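Local structure of B- and T-lymphocyte attenuator (Mus musculus, 1XAU) at residues A[20-25]-A[108-113]; A[49-54]-A[92-97]; A[42-47]-A[70-75]; A[13-18]-A[37-42]. The protein serves as an inhibitory lymphocyte receptor that binds TNFRSF14/HVEM and dampens antigen receptor signalling through SHP-1 and SHP-2, represented here by its extracellular immunoglobulin domain. One frame throughout, in Å; residues are numbered along the deposited sequence.

Contact 1 of 4, residues A[20-25]-A[108-113]; sequences RNSKHS and HSVTIH. With CD (cadmium ion), chain C; CD (cadmium ion), chain B.
The H108 imidazole and the R20 guanidinium overlap at a slant, their planes 44° apart. R20 CG stands over the centre of one imidazole face, 10° off the normal, in a CH-pi contact. A bend at chi3 (-115°) then carries R20 CZ to 3.7 Å from H108 CE1, which sits over one face of the guanidinium. At the edge of the imidazole, H108 NE2 binds a cadmium ion at 2.3 Å, with four modelled waters, one of them implausibly close. The H24 ring meets V110 CG2 near its own plane, while H24 ND1, also at 2.3 Å, is one ligand of the second cadmium, with a water and three atoms from elsewhere. S25 OG lies in plane at the edge of the H113 ring.

Strands 22-25 and 110-113 run parallel, joined by the backbone hydrogen bonds T111 N to S22 O (3.0 Å), H24 N to T111 O (2.9 Å) and H113 N to H24 O (2.9 Å). This is the A'-G pairing of the immunoglobulin domain. Where the strands part, one water accepts from both N21 N and S109 N. Metal bonding implies that neither H108 NE2 nor H24 ND1 carries a proton, so both rings are probably neutral.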
loop_
_atom_site.group_PDB
_atom_site.type_symbol
_atom_site.label_atom_id
_atom_site.label_comp_id
_atom_site.label_asym_id
_atom_site.label_seq_id
_atom_site.Cartn_x
_atom_site.Cartn_y
_atom_site.Cartn_z
ATOM N N ARG A 20 -5.806 9.500 -6.122
ATOM C CA ARG A 20 -6.885 9.883 -5.210
ATOM C C ARG A 20 -8.144 9.094 -5.534
ATOM O O ARG A 20 -8.387 8.787 -6.671
ATOM C CB ARG A 20 -7.193 11.370 -5.355
ATOM C CG ARG A 20 -7.923 11.970 -4.165
ATOM C CD ARG A 20 -8.458 13.371 -4.556
ATOM N NE ARG A 20 -7.832 14.460 -3.807
ATOM C CZ ARG A 20 -7.841 14.574 -2.475
ATOM N NH1 ARG A 20 -8.457 13.645 -1.736
ATOM N NH2 ARG A 20 -7.202 15.595 -1.876
ATOM N N ASN A 21 -8.907 8.715 -4.537
ATOM C CA ASN A 21 -10.158 8.018 -4.852
ATOM C C ASN A 21 -9.925 6.662 -5.502
ATOM O O ASN A 21 -10.761 6.196 -6.232
ATOM C CB ASN A 21 -10.924 8.953 -5.800
ATOM C CG ASN A 21 -12.223 8.369 -6.325
ATOM O OD1 ASN A 21 -13.089 7.898 -5.532
ATOM N ND2 ASN A 21 -12.399 8.411 -7.685
ATOM N N SER A 22 -8.769 6.039 -5.297
ATOM C CA SER A 22 -8.541 4.716 -5.905
ATOM C C SER A 22 -9.459 3.649 -5.272
ATOM O O SER A 22 -9.576 3.616 -4.041
ATOM C CB SER A 22 -7.071 4.363 -5.701
ATOM O OG SER A 22 -6.817 3.222 -6.438
ATOM N N LYS A 23 -10.113 2.783 -6.056
ATOM C CA LYS A 23 -11.021 1.763 -5.452
ATOM C C LYS A 23 -10.925 0.515 -6.327
ATOM O O LYS A 23 -10.882 0.670 -7.568
ATOM C CB LYS A 23 -12.483 2.259 -5.501
ATOM C CG LYS A 23 -12.642 3.574 -4.676
ATOM C CD LYS A 23 -13.926 4.400 -5.050
ATOM C CE LYS A 23 -13.953 4.741 -6.566
ATOM N NZ LYS A 23 -14.659 6.063 -6.986
ATOM N N HIS A 24 -10.861 -0.674 -5.707
ATOM C CA HIS A 24 -10.804 -1.917 -6.453
ATOM C C HIS A 24 -11.583 -3.004 -5.756
ATOM O O HIS A 24 -11.722 -2.983 -4.537
ATOM C CB HIS A 24 -9.315 -2.408 -6.666
ATOM C CG HIS A 24 -8.561 -1.554 -7.632
ATOM N ND1 HIS A 24 -8.789 -1.620 -8.986
ATOM C CD2 HIS A 24 -7.706 -0.510 -7.433
ATOM C CE1 HIS A 24 -8.110 -0.655 -9.592
ATOM N NE2 HIS A 24 -7.442 0.026 -8.671
ATOM N N SER A 25 -12.081 -3.972 -6.523
ATOM C CA SER A 25 -12.798 -5.078 -5.921
ATOM C C SER A 25 -11.968 -6.375 -6.186
ATOM O O SER A 25 -11.259 -6.484 -7.162
ATOM C CB SER A 25 -14.221 -5.217 -6.522
ATOM O OG SER A 25 -15.046 -4.075 -6.195
ATOM N N HIS A 108 -2.584 8.870 -0.691
ATOM C CA HIS A 108 -4.006 8.810 -0.730
ATOM C C HIS A 108 -4.357 7.308 -0.435
ATOM O O HIS A 108 -3.484 6.423 -0.508
ATOM C CB HIS A 108 -4.478 9.180 -2.138
ATOM C CG HIS A 108 -4.375 10.655 -2.415
ATOM N ND1 HIS A 108 -4.960 11.571 -1.571
ATOM C CD2 HIS A 108 -3.695 11.373 -3.348
ATOM C CE1 HIS A 108 -4.648 12.799 -1.964
ATOM N NE2 HIS A 108 -3.885 12.704 -3.036
ATOM N N SER A 109 -5.628 7.029 -0.143
ATOM C CA SER A 109 -6.015 5.673 0.199
ATOM C C SER A 109 -6.563 4.919 -1.017
ATOM O O SER A 109 -7.004 5.527 -2.020
ATOM C CB SER A 109 -7.124 5.713 1.285
ATOM O OG SER A 109 -8.233 6.424 0.758
ATOM N N VAL A 110 -6.485 3.598 -0.937
ATOM C CA VAL A 110 -7.101 2.704 -1.936
ATOM C C VAL A 110 -8.095 1.889 -1.135
ATOM O O VAL A 110 -7.757 1.336 -0.081
ATOM C CB VAL A 110 -6.058 1.812 -2.721
ATOM C CG1 VAL A 110 -5.041 1.233 -1.819
ATOM C CG2 VAL A 110 -6.779 0.724 -3.519
ATOM N N THR A 111 -9.334 1.799 -1.614
ATOM C CA THR A 111 -10.361 1.055 -0.869
ATOM C C THR A 111 -10.531 -0.262 -1.594
ATOM O O THR A 111 -10.713 -0.248 -2.830
ATOM C CB THR A 111 -11.702 1.809 -1.013
ATOM O OG1 THR A 111 -11.561 3.046 -0.327
ATOM C CG2 THR A 111 -12.862 1.044 -0.398
ATOM N N ILE A 112 -10.463 -1.381 -0.864
ATOM C CA ILE A 112 -10.635 -2.704 -1.506
ATOM C C ILE A 112 -11.944 -3.276 -0.999
ATOM O O ILE A 112 -12.209 -3.272 0.207
ATOM C CB ILE A 112 -9.487 -3.679 -1.057
ATOM C CG1 ILE A 112 -8.157 -3.024 -1.456
ATOM C CG2 ILE A 112 -9.686 -5.113 -1.676
ATOM C CD1 ILE A 112 -8.168 -2.553 -2.918
ATOM N N HIS A 113 -12.749 -3.789 -1.897
ATOM C CA HIS A 113 -13.993 -4.371 -1.471
ATOM C C HIS A 113 -13.834 -5.846 -1.877
ATOM O O HIS A 113 -13.586 -6.110 -3.030
ATOM C CB HIS A 113 -15.148 -3.740 -2.243
ATOM C CG HIS A 113 -16.418 -4.518 -2.139
ATOM N ND1 HIS A 113 -16.974 -4.876 -0.936
ATOM C CD2 HIS A 113 -17.217 -5.043 -3.088
ATOM C CE1 HIS A 113 -18.051 -5.605 -1.135
ATOM N NE2 HIS A 113 -18.225 -5.719 -2.439
HETATM CD CD CD C . -9.891 -3.249 -10.145
HETATM CD CD CD B . -2.842 14.237 -4.371
HETATM O O HOH W 1 -7.971 8.453 -1.597
HETATM O O HOH W 2 -10.027 5.081 -1.773
HETATM O O HOH W 3 -3.011 15.849 -2.277
HETATM O O HOH W 4 -4.737 15.112 -5.016
HETATM O O HOH W 5 -2.601 16.057 -5.974
HETATM O O HOH W 6 -2.875 13.307 -5.902
HETATM O O HOH W 7 -10.563 -1.737 -11.763
#

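Contact 2 of 4, residues A[49-54]-A[92-97]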
loop_
_atom_site.group_PDB
_atom_site.type_symbol
_atom_site.label_atom_id
_atom_site.label_comp_id
_atom_site.label_asym_id
_atom_site.label_seq_id
_atom_site.Cartn_x
_atom_site.Cartn_y
_atom_site.Cartn_z
ATOM N N TRP A 49 2.783 -0.047 5.059
ATOM C CA TRP A 49 1.367 0.033 4.693
ATOM C C TRP A 49 0.591 0.261 5.976
ATOM O O TRP A 49 0.982 -0.233 7.061
ATOM C CB TRP A 49 0.904 -1.297 4.082
ATOM C CG TRP A 49 1.368 -1.427 2.646
ATOM C CD1 TRP A 49 2.521 -2.053 2.161
ATOM C CD2 TRP A 49 0.720 -0.868 1.528
ATOM N NE1 TRP A 49 2.582 -1.920 0.784
ATOM C CE2 TRP A 49 1.491 -1.197 0.367
ATOM C CE3 TRP A 49 -0.455 -0.104 1.381
ATOM C CZ2 TRP A 49 1.104 -0.806 -0.915
ATOM C CZ3 TRP A 49 -0.843 0.287 0.119
ATOM C CH2 TRP A 49 -0.055 -0.082 -1.048
ATOM N N CYS A 50 -0.537 0.937 5.820
ATOM C CA CYS A 50 -1.429 1.223 6.925
ATOM C C CYS A 50 -2.838 0.826 6.495
ATOM O O CYS A 50 -3.146 0.835 5.309
ATOM C CB CYS A 50 -1.519 2.720 7.245
ATOM S SG CYS A 50 0.057 3.511 7.625
ATOM N N LYS A 51 -3.694 0.490 7.467
ATOM C CA LYS A 51 -5.063 0.144 7.130
ATOM C C LYS A 51 -5.939 0.913 8.133
ATOM O O LYS A 51 -5.607 0.959 9.318
ATOM C CB LYS A 51 -5.322 -1.345 7.284
ATOM C CG LYS A 51 -6.783 -1.732 6.931
ATOM C CD LYS A 51 -7.010 -3.285 7.002
ATOM C CE LYS A 51 -8.450 -3.655 6.659
ATOM N NZ LYS A 51 -8.687 -5.129 6.814
ATOM N N HIS A 52 -7.022 1.488 7.676
ATOM C CA HIS A 52 -7.893 2.268 8.578
ATOM C C HIS A 52 -8.732 1.331 9.420
ATOM O O HIS A 52 -9.341 0.407 8.836
ATOM C CB HIS A 52 -8.807 3.125 7.753
ATOM C CG HIS A 52 -9.383 4.298 8.496
ATOM N ND1 HIS A 52 -10.688 4.317 8.979
ATOM C CD2 HIS A 52 -8.825 5.488 8.848
ATOM C CE1 HIS A 52 -10.899 5.469 9.604
ATOM N NE2 HIS A 52 -9.786 6.199 9.547
ATOM N N ASN A 53 -8.775 1.542 10.742
ATOM C CA ASN A 53 -9.525 0.595 11.571
ATOM C C ASN A 53 -10.909 1.062 11.911
ATOM O O ASN A 53 -11.516 0.553 12.873
ATOM C CB ASN A 53 -8.777 0.291 12.869
ATOM C CG ASN A 53 -8.702 1.487 13.786
ATOM O OD1 ASN A 53 -9.279 2.550 13.487
ATOM N ND2 ASN A 53 -7.980 1.343 14.894
ATOM N N GLY A 54 -11.402 2.043 11.186
ATOM C CA GLY A 54 -12.729 2.530 11.514
ATOM C C GLY A 54 -12.686 3.906 12.137
ATOM O O GLY A 54 -13.632 4.724 11.945
ATOM N N GLY A 92 -11.500 -3.059 3.121
ATOM C CA GLY A 92 -11.091 -1.884 3.918
ATOM C C GLY A 92 -10.296 -0.887 3.118
ATOM O O GLY A 92 -10.152 -1.054 1.875
ATOM N N SER A 93 -9.741 0.133 3.794
ATOM C CA SER A 93 -9.012 1.241 3.141
ATOM C C SER A 93 -7.558 1.148 3.527
ATOM O O SER A 93 -7.276 0.910 4.709
ATOM C CB SER A 93 -9.568 2.633 3.613
ATOM O OG SER A 93 -10.884 2.818 3.133
ATOM N N TYR A 94 -6.651 1.259 2.539
ATOM C CA TYR A 94 -5.219 1.099 2.784
ATOM C C TYR A 94 -4.442 2.358 2.308
ATOM O O TYR A 94 -4.895 3.070 1.432
ATOM C CB TYR A 94 -4.734 -0.113 1.961
ATOM C CG TYR A 94 -5.332 -1.439 2.421
ATOM C CD1 TYR A 94 -4.621 -2.235 3.289
ATOM C CD2 TYR A 94 -6.607 -1.847 2.015
ATOM C CE1 TYR A 94 -5.144 -3.443 3.748
ATOM C CE2 TYR A 94 -7.177 -3.054 2.488
ATOM C CZ TYR A 94 -6.407 -3.840 3.361
ATOM O OH TYR A 94 -6.814 -5.077 3.883
ATOM N N SER A 95 -3.287 2.618 2.874
ATOM C CA SER A 95 -2.462 3.761 2.380
ATOM C C SER A 95 -1.036 3.364 2.694
ATOM O O SER A 95 -0.811 2.432 3.497
ATOM C CB SER A 95 -2.811 5.098 3.123
ATOM O OG SER A 95 -2.567 4.986 4.530
ATOM N N CYS A 96 -0.055 4.069 2.120
ATOM C CA CYS A 96 1.346 3.768 2.421
ATOM C C CYS A 96 1.957 5.071 3.018
ATOM O O CYS A 96 1.431 6.179 2.798
ATOM C CB CYS A 96 2.095 3.235 1.122
ATOM S SG CYS A 96 1.747 4.315 -0.339
ATOM N N SER A 97 2.996 4.940 3.826
ATOM C CA SER A 97 3.582 6.156 4.425
ATOM C C SER A 97 5.045 5.895 4.656
ATOM O O SER A 97 5.523 4.751 4.622
ATOM C CB SER A 97 2.954 6.543 5.782
ATOM O OG SER A 97 2.923 5.404 6.609
HETATM O O HOH W 8 -6.245 -6.651 5.887
HETATM O O HOH W 9 -10.472 -0.169 6.519
#
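This is an antiparallel strand pairing between W49-H52 and G92-S97, the C and F strands of the immunoglobulin domain, inside its five-stranded sheet. C50 and S95 form a hydrogen-bonded pair, with C50 N to S95 O at 2.8 Å and S95 N to C50 O at 3.0 Å; H52 N to S93 O, also 3.0 Å, extends the ladder. Beyond it a water accepts from S93 N and donates to H52 O.

The face bearing W49, K51, Y94 and C96 carries the family's signature residues. C96 CB lies over the six-membered ring of W49, 4.2 Å from its centroid and 9° off the normal, with C96 SG farther above it. C96 is disulfide-bonded to C36, giving the Cys-Cys-Trp core of an immunoglobulin sandwich. The extended K51 chain runs over one face of the Y94 ring, its CG 4.2 Å from the centroid. Water 8 bridges K51 NZ (3.0 Å) and Y94 OH (2.6 Å), and the same hydroxyl is hydrogen-bonded to D90 O, four residues back, forming a tyrosine corner. On the other face C50 SG approaches S97 OG at 3.6 Å; C50, disulfide-bonded to position 57 in the natural protein, here packs on W57, a changed residue.

Strand 103-114 flanks G92-S97, strand 57-59 continues the sheet beyond W49-H52, and W49 reaches across to I34, C36 and F79 of the opposing sheet.

Contact 3 of 4, residues A[42-47]-A[70-75]; sequences VHRPNV and WEENRS
R44 and W70 account for most of the buried surface, and they meet as a flat cation-pi stack. The R44 guanidinium lies on one face of the indole with the planes 2° apart; R44 CZ is 3.5 Å from the centroid of the five-membered ring and 8° off its normal. Behind it, R44 CD sits over the six-membered ring at 3.6 Å from that centroid, so the arginine covers both halves of the indole. A turn at chi3 (85°) lays the group down in this way, and the two side chains come in from opposite ends and overlap. V47 CG2 touches W70 CZ2 at 3.9 Å, and water 10, in the plane of the indole, accepts from W70 NE1 (3.3 Å) and V47 N (3.0 Å).

E72 bends back at chi2 and brings OE2 to the edge of the guanidinium, in its plane, for a salt bridge to R44 NH1 of 3.1 Å. The guanidinium is thus held through both its face and its edge, which would restrict its rotation and partly offset its charge.

The contact ties the BC loop to the end of the D strand, 66-71. W70 also packs on V38 of strand 32-39, F79 of strand 78-83 and P77, while P45 inserts among V38, Y40, T98 and F100 between the two sheets.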
loop_
_atom_site.group_PDB
_atom_site.type_symbol
_atom_site.label_atom_id
_atom_site.label_comp_id
_atom_site.label_asym_id
_atom_site.label_seq_id
_atom_site.Cartn_x
_atom_site.Cartn_y
_atom_site.Cartn_z
ATOM N N VAL A 42 17.254 10.004 -4.256
ATOM C CA VAL A 42 18.523 9.315 -4.209
ATOM C C VAL A 42 18.267 7.931 -3.648
ATOM O O VAL A 42 18.223 6.974 -4.408
ATOM C CB VAL A 42 19.503 10.170 -3.389
ATOM C CG1 VAL A 42 20.830 9.430 -3.217
ATOM C CG2 VAL A 42 19.728 11.459 -4.165
ATOM N N HIS A 43 18.045 7.823 -2.348
ATOM C CA HIS A 43 17.818 6.522 -1.752
ATOM C C HIS A 43 16.349 6.199 -1.555
ATOM O O HIS A 43 15.565 7.091 -1.321
ATOM C CB HIS A 43 18.537 6.478 -0.429
ATOM C CG HIS A 43 20.017 6.568 -0.594
ATOM N ND1 HIS A 43 20.787 7.530 0.037
ATOM C CD2 HIS A 43 20.861 5.836 -1.363
ATOM C CE1 HIS A 43 22.050 7.364 -0.331
ATOM N NE2 HIS A 43 22.121 6.348 -1.174
ATOM N N ARG A 44 16.030 4.919 -1.668
ATOM C CA ARG A 44 14.650 4.442 -1.559
ATOM C C ARG A 44 14.197 4.538 -0.129
ATOM O O ARG A 44 14.870 4.091 0.842
ATOM C CB ARG A 44 14.583 3.002 -2.114
ATOM C CG ARG A 44 13.196 2.485 -2.344
ATOM C CD ARG A 44 13.360 1.227 -3.232
ATOM N NE ARG A 44 13.636 0.135 -2.319
ATOM C CZ ARG A 44 13.851 -1.124 -2.703
ATOM N NH1 ARG A 44 13.798 -1.431 -4.006
ATOM N NH2 ARG A 44 14.159 -2.044 -1.780
ATOM N N PRO A 45 13.052 5.156 0.081
ATOM C CA PRO A 45 12.564 5.275 1.472
ATOM C C PRO A 45 12.044 3.920 2.043
ATOM O O PRO A 45 11.788 3.049 1.274
ATOM C CB PRO A 45 11.405 6.293 1.356
ATOM C CG PRO A 45 11.004 6.198 -0.038
ATOM C CD PRO A 45 12.281 6.003 -0.841
ATOM N N ASN A 46 11.936 3.771 3.372
ATOM C CA ASN A 46 11.404 2.529 3.973
ATOM C C ASN A 46 9.916 2.913 4.021
ATOM O O ASN A 46 9.511 3.787 4.771
ATOM C CB ASN A 46 11.891 2.344 5.418
ATOM C CG ASN A 46 11.340 1.066 6.080
ATOM O OD1 ASN A 46 10.596 0.262 5.468
ATOM N ND2 ASN A 46 11.748 0.837 7.326
ATOM N N VAL A 47 9.122 2.239 3.228
ATOM C CA VAL A 47 7.714 2.571 3.180
ATOM C C VAL A 47 6.911 1.505 3.898
ATOM O O VAL A 47 7.297 0.337 3.814
ATOM C CB VAL A 47 7.266 2.560 1.744
ATOM C CG1 VAL A 47 5.726 2.907 1.645
ATOM C CG2 VAL A 47 8.097 3.627 0.946
ATOM N N TRP A 70 9.078 -4.892 -3.710
ATOM C CA TRP A 70 9.304 -3.713 -4.522
ATOM C C TRP A 70 9.361 -4.182 -5.981
ATOM O O TRP A 70 9.944 -5.217 -6.286
ATOM C CB TRP A 70 10.605 -2.985 -4.125
ATOM C CG TRP A 70 10.463 -2.142 -2.971
ATOM C CD1 TRP A 70 10.698 -2.483 -1.687
ATOM C CD2 TRP A 70 10.138 -0.751 -2.979
ATOM N NE1 TRP A 70 10.572 -1.376 -0.878
ATOM C CE2 TRP A 70 10.224 -0.298 -1.652
ATOM C CE3 TRP A 70 9.796 0.157 -3.986
ATOM C CZ2 TRP A 70 9.988 1.036 -1.289
ATOM C CZ3 TRP A 70 9.542 1.514 -3.622
ATOM C CH2 TRP A 70 9.643 1.930 -2.300
ATOM N N GLU A 71 8.709 -3.459 -6.886
ATOM C CA GLU A 71 8.777 -3.806 -8.291
ATOM C C GLU A 71 9.478 -2.652 -9.007
ATOM O O GLU A 71 9.153 -1.474 -8.778
ATOM C CB GLU A 71 7.387 -3.988 -8.889
ATOM C CG GLU A 71 6.552 -5.041 -8.239
ATOM C CD GLU A 71 5.226 -5.273 -8.998
ATOM O OE1 GLU A 71 5.028 -4.641 -10.080
ATOM O OE2 GLU A 71 4.380 -6.089 -8.515
ATOM N N GLU A 72 10.462 -3.023 -9.842
ATOM C CA GLU A 72 11.253 -2.090 -10.653
ATOM C C GLU A 72 10.947 -2.317 -12.137
ATOM O O GLU A 72 11.474 -1.627 -13.006
ATOM C CB GLU A 72 12.762 -2.263 -10.374
ATOM C CG GLU A 72 13.157 -1.808 -8.937
ATOM C CD GLU A 72 13.227 -2.953 -7.908
ATOM O OE1 GLU A 72 12.645 -4.045 -8.157
ATOM O OE2 GLU A 72 13.859 -2.754 -6.829
ATOM N N ASN A 73 10.082 -3.288 -12.416
ATOM C CA ASN A 73 9.647 -3.596 -13.799
ATOM C C ASN A 73 8.757 -2.450 -14.314
ATOM O O ASN A 73 7.845 -2.695 -15.109
ATOM C CB ASN A 73 8.799 -4.877 -13.827
ATOM C CG ASN A 73 7.501 -4.718 -13.042
ATOM O OD1 ASN A 73 7.225 -3.631 -12.499
ATOM N ND2 ASN A 73 6.696 -5.779 -12.980
ATOM N N ARG A 74 8.991 -1.217 -13.846
ATOM C CA ARG A 74 8.162 -0.087 -14.277
ATOM C C ARG A 74 8.919 1.224 -14.416
ATOM O O ARG A 74 10.116 1.306 -14.160
ATOM C CB ARG A 74 7.011 0.143 -13.302
ATOM C CG ARG A 74 6.271 -1.090 -12.936
ATOM C CD ARG A 74 5.029 -0.752 -12.178
ATOM N NE ARG A 74 4.204 -1.945 -12.042
ATOM C CZ ARG A 74 3.401 -2.195 -11.010
ATOM N NH1 ARG A 74 3.297 -1.335 -10.006
ATOM N NH2 ARG A 74 2.699 -3.316 -10.981
ATOM N N SER A 75 8.196 2.255 -14.828
ATOM C CA SER A 75 8.774 3.589 -15.012
ATOM C C SER A 75 9.129 4.169 -13.631
ATOM O O SER A 75 10.228 4.722 -13.417
ATOM C CB SER A 75 7.749 4.478 -15.724
ATOM O OG SER A 75 6.456 4.165 -15.216
HETATM O O HOH W 10 10.161 -0.390 2.233
#

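Contact 4 of 4, residues A[13-18]-A[37-42]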
loop_
_atom_site.group_PDB
_atom_site.type_symbol
_atom_site.label_atom_id
_atom_site.label_comp_id
_atom_site.label_asym_id
_atom_site.label_seq_id
_atom_site.Cartn_x
_atom_site.Cartn_y
_atom_site.Cartn_z
ATOM N N GLU A 13 11.099 15.481 -5.291
ATOM C CA GLU A 13 10.651 15.476 -3.883
ATOM C C GLU A 13 10.157 14.034 -3.706
ATOM O O GLU A 13 9.713 13.437 -4.693
ATOM C CB GLU A 13 9.494 16.495 -3.648
ATOM C CG GLU A 13 8.391 16.495 -4.733
ATOM C CD GLU A 13 7.115 17.302 -4.345
ATOM O OE1 GLU A 13 6.634 17.188 -3.176
ATOM O OE2 GLU A 13 6.574 18.030 -5.211
ATOM N N VAL A 14 10.266 13.462 -2.509
ATOM C CA VAL A 14 9.814 12.053 -2.318
ATOM C C VAL A 14 8.295 12.084 -2.271
ATOM O O VAL A 14 7.717 12.884 -1.526
ATOM C CB VAL A 14 10.356 11.448 -0.993
ATOM C CG1 VAL A 14 9.664 10.119 -0.673
ATOM C CG2 VAL A 14 11.922 11.208 -1.114
ATOM N N GLN A 15 7.646 11.254 -3.081
ATOM C CA GLN A 15 6.195 11.275 -3.077
ATOM C C GLN A 15 5.654 9.851 -3.097
ATOM O O GLN A 15 6.262 8.996 -3.715
ATOM C CB GLN A 15 5.664 11.905 -4.350
ATOM C CG GLN A 15 6.173 13.223 -4.673
ATOM C CD GLN A 15 5.396 13.838 -5.829
ATOM O OE1 GLN A 15 5.450 13.360 -6.992
ATOM N NE2 GLN A 15 4.630 14.892 -5.504
ATOM N N LEU A 16 4.474 9.655 -2.512
ATOM C CA LEU A 16 3.787 8.328 -2.550
ATOM C C LEU A 16 2.562 8.648 -3.417
ATOM O O LEU A 16 1.735 9.522 -3.082
ATOM C CB LEU A 16 3.402 7.934 -1.118
ATOM C CG LEU A 16 4.572 7.810 -0.176
ATOM C CD1 LEU A 16 4.063 7.318 1.199
ATOM C CD2 LEU A 16 5.617 6.818 -0.712
ATOM N N ASN A 17 2.492 7.965 -4.559
ATOM C CA ASN A 17 1.545 8.297 -5.580
ATOM C C ASN A 17 0.356 7.390 -5.910
ATOM O O ASN A 17 0.049 7.152 -7.066
ATOM C CB ASN A 17 2.338 8.638 -6.853
ATOM C CG ASN A 17 3.127 9.970 -6.722
ATOM O OD1 ASN A 17 2.766 10.829 -5.929
ATOM N ND2 ASN A 17 4.178 10.152 -7.534
ATOM N N ILE A 18 -0.313 6.880 -4.889
ATOM C CA ILE A 18 -1.544 6.124 -5.136
ATOM C C ILE A 18 -2.493 7.239 -5.656
ATOM O O ILE A 18 -2.473 8.341 -5.103
ATOM C CB ILE A 18 -2.056 5.595 -3.797
ATOM C CG1 ILE A 18 -1.161 4.433 -3.367
ATOM C CG2 ILE A 18 -3.573 5.179 -3.868
ATOM C CD1 ILE A 18 -1.551 3.856 -1.985
ATOM N N PRO A 37 2.979 3.540 -5.919
ATOM C CA PRO A 37 4.104 4.062 -6.739
ATOM C C PRO A 37 4.923 5.041 -5.845
ATOM O O PRO A 37 4.344 5.831 -5.089
ATOM C CB PRO A 37 3.395 4.808 -7.852
ATOM C CG PRO A 37 2.144 4.128 -8.017
ATOM C CD PRO A 37 1.689 3.892 -6.564
ATOM N N VAL A 38 6.241 5.000 -5.908
ATOM C CA VAL A 38 7.075 5.861 -5.069
ATOM C C VAL A 38 8.082 6.626 -5.893
ATOM O O VAL A 38 8.920 5.992 -6.607
ATOM C CB VAL A 38 7.879 5.028 -4.014
ATOM C CG1 VAL A 38 8.638 5.937 -3.043
ATOM C CG2 VAL A 38 6.872 4.095 -3.202
ATOM N N LYS A 39 7.998 7.952 -5.835
ATOM C CA LYS A 39 8.982 8.795 -6.533
ATOM C C LYS A 39 10.046 9.202 -5.479
ATOM O O LYS A 39 9.726 9.697 -4.424
ATOM C CB LYS A 39 8.329 10.078 -7.079
ATOM C CG LYS A 39 9.340 10.994 -7.823
ATOM C CD LYS A 39 8.644 12.330 -8.221
ATOM C CE LYS A 39 9.505 13.180 -9.156
ATOM N NZ LYS A 39 10.901 13.440 -8.630
ATOM N N TYR A 40 11.321 8.953 -5.724
ATOM C CA TYR A 40 12.306 9.371 -4.728
ATOM C C TYR A 40 13.510 9.866 -5.508
ATOM O O TYR A 40 13.551 9.659 -6.734
ATOM C CB TYR A 40 12.643 8.257 -3.731
ATOM C CG TYR A 40 13.227 7.026 -4.326
ATOM C CD1 TYR A 40 14.614 6.874 -4.472
ATOM C CD2 TYR A 40 12.406 5.977 -4.695
ATOM C CE1 TYR A 40 15.159 5.660 -4.987
ATOM C CE2 TYR A 40 12.910 4.800 -5.180
ATOM C CZ TYR A 40 14.290 4.642 -5.322
ATOM O OH TYR A 40 14.721 3.416 -5.773
ATOM N N CYS A 41 14.415 10.536 -4.812
ATOM C CA CYS A 41 15.530 11.203 -5.443
ATOM C C CYS A 41 16.851 10.488 -5.412
ATOM O O CYS A 41 17.481 10.374 -6.447
ATOM C CB CYS A 41 15.646 12.623 -4.875
ATOM S SG CYS A 41 13.965 13.397 -4.992
ATOM N N VAL A 42 17.254 10.004 -4.256
ATOM C CA VAL A 42 18.523 9.315 -4.209
ATOM C C VAL A 42 18.267 7.931 -3.648
ATOM O O VAL A 42 18.223 6.974 -4.408
ATOM C CB VAL A 42 19.503 10.170 -3.389
ATOM C CG1 VAL A 42 20.830 9.430 -3.217
ATOM C CG2 VAL A 42 19.728 11.459 -4.165
#
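L16 and V38 form the apolar centre, both directed into the sandwich, with L16 CD2 3.9 Å from V38 CG2. To one side V14 CG2 meets Y40 CB at 4.0 Å, and a chi1 of 61° turns the Y40 ring away from this pair. To the other side I18 CG1 reaches P37 CD at 4.3 Å. I105 and S107 of strand 103-114, together with C96, close over L16 from the opposing sheet.

The backbones beneath run antiparallel, end-to-end directions 174° apart. Q15 and K39 form a hydrogen-bonded pair: Q15 N to K39 O and K39 N to Q15 O are both 2.9 Å. N17 N to P37 O, also 2.9 Å, is nearly straight at 176°. This is the A-B pairing of the immunoglobulin domain, in which the short strand 15-16 edges the four-stranded sheet beside strand 32-39. By sequence profile the domain is V-type, but its strand order, lacking a C'' strand, is consistent with an I-set arrangement.

On the outer face, Q15 and K39 extend in the same direction, and Q15 OE1 rests 3.6 Å from K39 CD. K39 buries the most surface here, its chain passing along the E13 carbonyl before turning at chi4. Beyond it C41, disulfide-bonded to C12, places its SG 3.6 Å from E13 N.

From the N terminus, 13-18 opens contact 4 and 20-25 opens contact 1 before 37-42 closes contact 4, so these two cross. The first strand is thereby divided: 15-16 joins the four-stranded sheet, 22-26 the five-stranded one. Contacts 3 and 2 open next, at 42-47 and 49-54, and cross in turn as 70-75 and then 92-97 close them. Both fall wholly between the segments of contact 1, which 108-113 closes last. Contacts 1 and 2 share a sheet through neighbouring strands 103-114 and 92-100. Contacts 3 and 4, with centres 8 Å apart, meet at V38, while L16 and I18 pack on C96, joining contact 4 to contact 2 across the sandwich.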